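Local coordinates for epimerase family protein SDR39U1 (Homo sapiens, PDB 4B4O) that is a putative NADP-dependent oxidoreductase of the short-chain dehydrogenase/reductase family that binds NADPH in a Rossmann-type domain, at residues Val109-Asp123 with Ile259-Thr272. The protein carries 3 engineered substitutions. Numbering follows the deposited sequence.
Sequences VAYYQPSLTAEYDED and IMLLEGQKVIPRRT. Engineered in segment 259-272: Arg270 (natural residue Gln).
Lys266 O approaches the edge of the Tyr120 ring, 3.5 Å from CD2, while Tyr112 CB sits over the centre of one face. Tyr120 CB in turn lies on a Tyr112 face, offset toward the rim, and Tyr112 CD2 is 3.7 Å from Val267 CG2. Asn216 and Arg156 hold the Tyr112 hydroxyl. Bent at chi2, Gln265 lays CG against Tyr112 O and its amide beside Val109 and Pro114; NE2 gives Tyr112 O only a weak bond. The engineered Arg270 forms a side-on salt bridge to Asp121 OD2, NE (2.7 Å) on its anti lone pair and NH2 (2.9 Å) from above the carboxylate plane, the two planes 68° apart. Asp121 OD1 closes an Asx turn onto Asp123 N; an alanine in place of Asp121 would probably leave Arg270 without its charge partner and that turn without its side-chain bond. At Tyr120 and Val267 the backbones form a single parallel bridge: Tyr120 N donates to Lys266 O, and Ile268 N to Tyr120 O at 2.8 Å. It joins the loop after strand 102-108 of the Rossmann fold to the DUF1731 region. Earlier in both segments, Ser115 N donates to Gly264 O (3.0 Å), and a water links Ser115 O and Ala118 O to Lys266 N. Glu122 brings its carboxylate to the start of helix 270-274: Arg271 N donates almost straight to OE1 (2.9 Å, 175°) from above the carboxylate plane, and OE2 accepts a hydrogen bond from Asn216 N and a weak one from Thr272 N.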
loop_
_atom_site.group_PDB
_atom_site.type_symbol
_atom_site.label_atom_id
_atom_site.label_comp_id
_atom_site.label_asym_id
_atom_site.label_seq_id
_atom_site.Cartn_x
_atom_site.Cartn_y
_atom_site.Cartn_z
ATOM N N VAL A 109 4.395 -3.900 4.353
ATOM C CA VAL A 109 5.672 -4.483 4.739
ATOM C C VAL A 109 5.856 -4.489 6.253
ATOM O O VAL A 109 6.805 -5.091 6.758
ATOM C CB VAL A 109 6.875 -3.763 4.081
ATOM C CG1 VAL A 109 6.863 -3.951 2.575
ATOM C CG2 VAL A 109 6.918 -2.308 4.488
ATOM N N ALA A 110 4.966 -3.823 6.977
ATOM C CA ALA A 110 4.940 -3.898 8.440
ATOM C C ALA A 110 4.925 -5.347 8.962
ATOM O O ALA A 110 5.243 -5.588 10.127
ATOM C CB ALA A 110 3.730 -3.148 8.959
ATOM N N TYR A 111 4.537 -6.297 8.115
ATOM C CA TYR A 111 4.609 -7.725 8.449
ATOM C C TYR A 111 6.016 -8.148 8.897
ATOM O O TYR A 111 6.162 -9.002 9.757
ATOM C CB TYR A 111 4.183 -8.562 7.228
ATOM C CG TYR A 111 4.050 -10.051 7.484
ATOM C CD1 TYR A 111 2.882 -10.577 8.024
ATOM C CD2 TYR A 111 5.070 -10.922 7.163
ATOM C CE1 TYR A 111 2.744 -11.926 8.261
ATOM C CE2 TYR A 111 4.950 -12.269 7.413
ATOM C CZ TYR A 111 3.771 -12.766 7.953
ATOM O OH TYR A 111 3.629 -14.117 8.188
ATOM N N TYR A 112 7.038 -7.566 8.273
ATOM C CA TYR A 112 8.428 -7.945 8.525
ATOM C C TYR A 112 9.044 -7.116 9.662
ATOM O O TYR A 112 8.902 -5.899 9.710
ATOM C CB TYR A 112 9.276 -7.813 7.253
ATOM C CG TYR A 112 8.646 -8.448 6.038
ATOM C CD1 TYR A 112 8.443 -9.814 5.962
ATOM C CD2 TYR A 112 8.245 -7.667 4.961
ATOM C CE1 TYR A 112 7.852 -10.384 4.850
ATOM C CE2 TYR A 112 7.659 -8.231 3.833
ATOM C CZ TYR A 112 7.463 -9.587 3.786
ATOM O OH TYR A 112 6.900 -10.133 2.658
ATOM N N GLN A 113 9.691 -7.812 10.582
ATOM C CA GLN A 113 10.257 -7.212 11.767
ATOM C C GLN A 113 11.303 -6.149 11.381
ATOM O O GLN A 113 12.300 -6.453 10.745
ATOM C CB GLN A 113 10.857 -8.332 12.629
ATOM C CG GLN A 113 11.792 -7.954 13.772
ATOM C CD GLN A 113 11.117 -7.292 14.968
ATOM O OE1 GLN A 113 10.464 -7.970 15.821
ATOM N NE2 GLN A 113 11.336 -5.964 15.092
ATOM N N PRO A 114 11.073 -4.890 11.777
ATOM C CA PRO A 114 12.088 -3.875 11.525
ATOM C C PRO A 114 13.409 -4.243 12.166
ATOM O O PRO A 114 13.435 -4.787 13.269
ATOM C CB PRO A 114 11.510 -2.632 12.189
ATOM C CG PRO A 114 10.040 -2.851 12.175
ATOM C CD PRO A 114 9.892 -4.319 12.455
ATOM N N SER A 115 14.490 -3.930 11.453
ATOM C CA SER A 115 15.828 -4.406 11.773
ATOM C C SER A 115 16.847 -3.654 10.927
ATOM O O SER A 115 16.579 -3.288 9.799
ATOM C CB SER A 115 15.945 -5.906 11.486
ATOM O OG SER A 115 17.296 -6.350 11.549
ATOM N N LEU A 116 18.014 -3.419 11.493
ATOM C CA LEU A 116 19.068 -2.750 10.772
ATOM C C LEU A 116 19.946 -3.751 10.009
ATOM O O LEU A 116 20.777 -3.352 9.187
ATOM C CB LEU A 116 19.908 -1.903 11.744
ATOM C CG LEU A 116 19.231 -0.613 12.223
ATOM C CD1 LEU A 116 19.938 -0.081 13.476
ATOM C CD2 LEU A 116 19.189 0.416 11.087
ATOM N N THR A 117 19.779 -5.037 10.312
ATOM C CA THR A 117 20.627 -6.091 9.755
ATOM C C THR A 117 19.861 -7.121 8.903
ATOM O O THR A 117 20.434 -7.684 7.992
ATOM C CB THR A 117 21.360 -6.835 10.894
ATOM O OG1 THR A 117 20.387 -7.491 11.728
ATOM C CG2 THR A 117 22.226 -5.848 11.738
ATOM N N ALA A 118 18.593 -7.384 9.216
ATOM C CA ALA A 118 17.857 -8.456 8.548
ATOM C C ALA A 118 17.512 -8.102 7.107
ATOM O O ALA A 118 17.572 -6.933 6.694
ATOM C CB ALA A 118 16.588 -8.817 9.300
ATOM N N GLU A 119 17.162 -9.137 6.358
ATOM C CA GLU A 119 16.742 -9.023 4.976
ATOM C C GLU A 119 15.555 -9.962 4.757
ATOM O O GLU A 119 15.615 -11.131 5.114
ATOM C CB GLU A 119 17.910 -9.384 4.052
ATOM C CG GLU A 119 17.544 -9.478 2.589
ATOM C CD GLU A 119 18.759 -9.611 1.667
ATOM O OE1 GLU A 119 19.502 -8.590 1.497
ATOM O OE2 GLU A 119 18.907 -10.705 1.049
ATOM N N TYR A 120 14.489 -9.460 4.161
ATOM C CA TYR A 120 13.253 -10.212 4.040
ATOM C C TYR A 120 12.842 -10.374 2.589
ATOM O O TYR A 120 13.049 -9.476 1.788
ATOM C CB TYR A 120 12.130 -9.480 4.787
ATOM C CG TYR A 120 12.424 -9.239 6.257
ATOM C CD1 TYR A 120 12.206 -10.232 7.188
ATOM C CD2 TYR A 120 12.934 -8.024 6.697
ATOM C CE1 TYR A 120 12.487 -10.029 8.513
ATOM C CE2 TYR A 120 13.222 -7.815 8.026
ATOM C CZ TYR A 120 12.999 -8.820 8.927
ATOM O OH TYR A 120 13.244 -8.640 10.264
ATOM N N ASP A 121 12.228 -11.514 2.274
ATOM C CA ASP A 121 11.437 -11.646 1.050
ATOM C C ASP A 121 10.044 -12.161 1.369
ATOM O O ASP A 121 9.658 -12.250 2.530
ATOM C CB ASP A 121 12.165 -12.468 -0.026
ATOM C CG ASP A 121 12.254 -13.954 0.283
ATOM O OD1 ASP A 121 11.645 -14.432 1.245
ATOM O OD2 ASP A 121 12.983 -14.651 -0.463
ATOM N N GLU A 122 9.293 -12.525 0.339
ATOM C CA GLU A 122 7.877 -12.908 0.496
ATOM C C GLU A 122 7.673 -14.172 1.331
ATOM O O GLU A 122 6.593 -14.422 1.816
ATOM C CB GLU A 122 7.196 -13.056 -0.873
ATOM C CG GLU A 122 7.064 -11.734 -1.633
ATOM C CD GLU A 122 8.265 -11.365 -2.495
ATOM O OE1 GLU A 122 9.332 -12.022 -2.456
ATOM O OE2 GLU A 122 8.122 -10.409 -3.280
ATOM N N ASP A 123 8.715 -14.979 1.468
ATOM C CA ASP A 123 8.601 -16.221 2.206
ATOM C C ASP A 123 9.024 -16.030 3.640
ATOM O O ASP A 123 8.983 -16.973 4.412
ATOM C CB ASP A 123 9.421 -17.336 1.530
ATOM C CG ASP A 123 8.832 -17.770 0.186
ATOM O OD1 ASP A 123 7.587 -17.828 0.050
ATOM O OD2 ASP A 123 9.618 -18.078 -0.743
ATOM N N ILE A 259 7.118 3.858 14.780
ATOM C CA ILE A 259 7.866 2.694 14.292
ATOM C C ILE A 259 7.937 2.722 12.773
ATOM O O ILE A 259 8.974 2.431 12.181
ATOM C CB ILE A 259 7.221 1.369 14.780
ATOM C CG1 ILE A 259 7.698 1.033 16.209
ATOM C CG2 ILE A 259 7.533 0.209 13.871
ATOM C CD1 ILE A 259 6.876 -0.021 16.985
HETATM N N MSE A 260 6.835 3.106 12.145
HETATM C CA MSE A 260 6.757 3.137 10.689
HETATM C C MSE A 260 7.623 4.207 10.101
HETATM O O MSE A 260 7.945 4.137 8.912
HETATM C CB MSE A 260 5.319 3.402 10.241
HETATM C CG MSE A 260 4.486 2.131 10.390
HETATM SE SE MSE A 260 2.599 2.547 10.065
HETATM C CE MSE A 260 2.696 3.781 11.576
ATOM N N LEU A 261 8.002 5.201 10.903
ATOM C CA LEU A 261 8.804 6.333 10.423
ATOM C C LEU A 261 10.284 6.238 10.839
ATOM O O LEU A 261 11.175 6.538 10.041
ATOM C CB LEU A 261 8.200 7.671 10.911
ATOM C CG LEU A 261 6.960 8.274 10.224
ATOM C CD1 LEU A 261 5.816 7.282 10.351
ATOM C CD2 LEU A 261 6.518 9.605 10.816
ATOM N N LEU A 262 10.533 5.841 12.085
ATOM C CA LEU A 262 11.885 5.820 12.663
ATOM C C LEU A 262 12.644 4.528 12.418
ATOM O O LEU A 262 13.861 4.495 12.534
ATOM C CB LEU A 262 11.817 6.054 14.174
ATOM C CG LEU A 262 11.230 7.379 14.666
ATOM C CD1 LEU A 262 11.028 7.323 16.166
ATOM C CD2 LEU A 262 12.117 8.545 14.282
ATOM N N GLU A 263 11.927 3.468 12.064
ATOM C CA GLU A 263 12.549 2.178 11.820
ATOM C C GLU A 263 12.152 1.650 10.457
ATOM O O GLU A 263 11.338 2.253 9.758
ATOM C CB GLU A 263 12.149 1.186 12.912
ATOM C CG GLU A 263 12.381 1.680 14.333
ATOM C CD GLU A 263 12.130 0.608 15.374
ATOM O OE1 GLU A 263 12.664 -0.503 15.211
ATOM O OE2 GLU A 263 11.394 0.876 16.348
ATOM N N GLY A 264 12.737 0.521 10.078
ATOM C CA GLY A 264 12.535 -0.035 8.752
ATOM C C GLY A 264 12.972 -1.468 8.523
ATOM O O GLY A 264 13.702 -2.050 9.309
ATOM N N GLN A 265 12.484 -2.015 7.414
ATOM C CA GLN A 265 12.731 -3.397 7.000
ATOM C C GLN A 265 13.427 -3.351 5.653
ATOM O O GLN A 265 12.971 -2.634 4.741
ATOM C CB GLN A 265 11.417 -4.154 6.738
ATOM C CG GLN A 265 10.299 -4.035 7.754
ATOM C CD GLN A 265 9.485 -2.766 7.671
ATOM O OE1 GLN A 265 9.719 -1.905 6.834
ATOM N NE2 GLN A 265 8.484 -2.662 8.552
ATOM N N LYS A 266 14.470 -4.149 5.474
ATOM C CA LYS A 266 15.038 -4.327 4.139
ATOM C C LYS A 266 14.227 -5.407 3.426
ATOM O O LYS A 266 14.250 -6.574 3.816
ATOM C CB LYS A 266 16.514 -4.690 4.253
ATOM C CG LYS A 266 17.197 -5.178 2.980
ATOM C CD LYS A 266 17.154 -4.193 1.814
ATOM C CE LYS A 266 18.061 -4.646 0.639
ATOM N NZ LYS A 266 19.403 -5.272 0.954
ATOM N N VAL A 267 13.465 -5.023 2.409
ATOM C CA VAL A 267 12.551 -5.951 1.767
ATOM C C VAL A 267 12.945 -6.133 0.303
ATOM O O VAL A 267 12.974 -5.173 -0.458
ATOM C CB VAL A 267 11.069 -5.499 1.889
ATOM C CG1 VAL A 267 10.152 -6.527 1.243
ATOM C CG2 VAL A 267 10.672 -5.328 3.358
ATOM N N ILE A 268 13.141 -7.396 -0.093
ATOM C CA ILE A 268 13.369 -7.766 -1.487
ATOM C C ILE A 268 12.082 -8.259 -2.168
ATOM O O ILE A 268 11.351 -9.084 -1.628
ATOM C CB ILE A 268 14.429 -8.853 -1.571
ATOM C CG1 ILE A 268 15.716 -8.333 -0.937
ATOM C CG2 ILE A 268 14.628 -9.272 -3.009
ATOM C CD1 ILE A 268 16.705 -9.444 -0.597
ATOM N N PRO A 269 11.813 -7.760 -3.381
ATOM C CA PRO A 269 10.666 -8.198 -4.150
ATOM C C PRO A 269 11.047 -9.372 -5.035
ATOM O O PRO A 269 11.041 -9.255 -6.264
ATOM C CB PRO A 269 10.333 -6.963 -4.980
ATOM C CG PRO A 269 11.652 -6.318 -5.235
ATOM C CD PRO A 269 12.570 -6.718 -4.102
ATOM N N ARG A 270 11.378 -10.496 -4.408
ATOM C CA ARG A 270 11.858 -11.667 -5.151
ATOM C C ARG A 270 10.741 -12.260 -5.998
ATOM O O ARG A 270 10.870 -12.402 -7.209
ATOM C CB ARG A 270 12.431 -12.743 -4.219
ATOM C CG ARG A 270 13.168 -13.807 -4.993
ATOM C CD ARG A 270 14.001 -14.820 -4.237
ATOM N NE ARG A 270 14.270 -14.438 -2.875
ATOM C CZ ARG A 270 15.286 -13.642 -2.485
ATOM N NH1 ARG A 270 16.107 -13.068 -3.352
ATOM N NH2 ARG A 270 15.453 -13.393 -1.195
ATOM N N ARG A 271 9.632 -12.564 -5.338
ATOM C CA ARG A 271 8.491 -13.149 -6.009
ATOM C C ARG A 271 7.851 -12.177 -6.996
ATOM O O ARG A 271 7.356 -12.586 -8.043
ATOM C CB ARG A 271 7.495 -13.718 -4.984
ATOM C CG ARG A 271 8.038 -14.997 -4.368
ATOM C CD ARG A 271 7.070 -15.806 -3.538
ATOM N NE ARG A 271 5.684 -15.561 -3.892
ATOM C CZ ARG A 271 4.989 -16.193 -4.825
ATOM N NH1 ARG A 271 5.524 -17.143 -5.560
ATOM N NH2 ARG A 271 3.731 -15.850 -5.029
ATOM N N THR A 272 7.878 -10.891 -6.670
ATOM C CA THR A 272 7.321 -9.884 -7.552
ATOM C C THR A 272 8.078 -9.929 -8.880
ATOM O O THR A 272 7.470 -9.940 -9.943
ATOM C CB THR A 272 7.409 -8.466 -6.954
ATOM O OG1 THR A 272 6.849 -8.450 -5.641
ATOM C CG2 THR A 272 6.664 -7.466 -7.810
HETATM O O HOH W 1 15.747 -5.245 7.821
#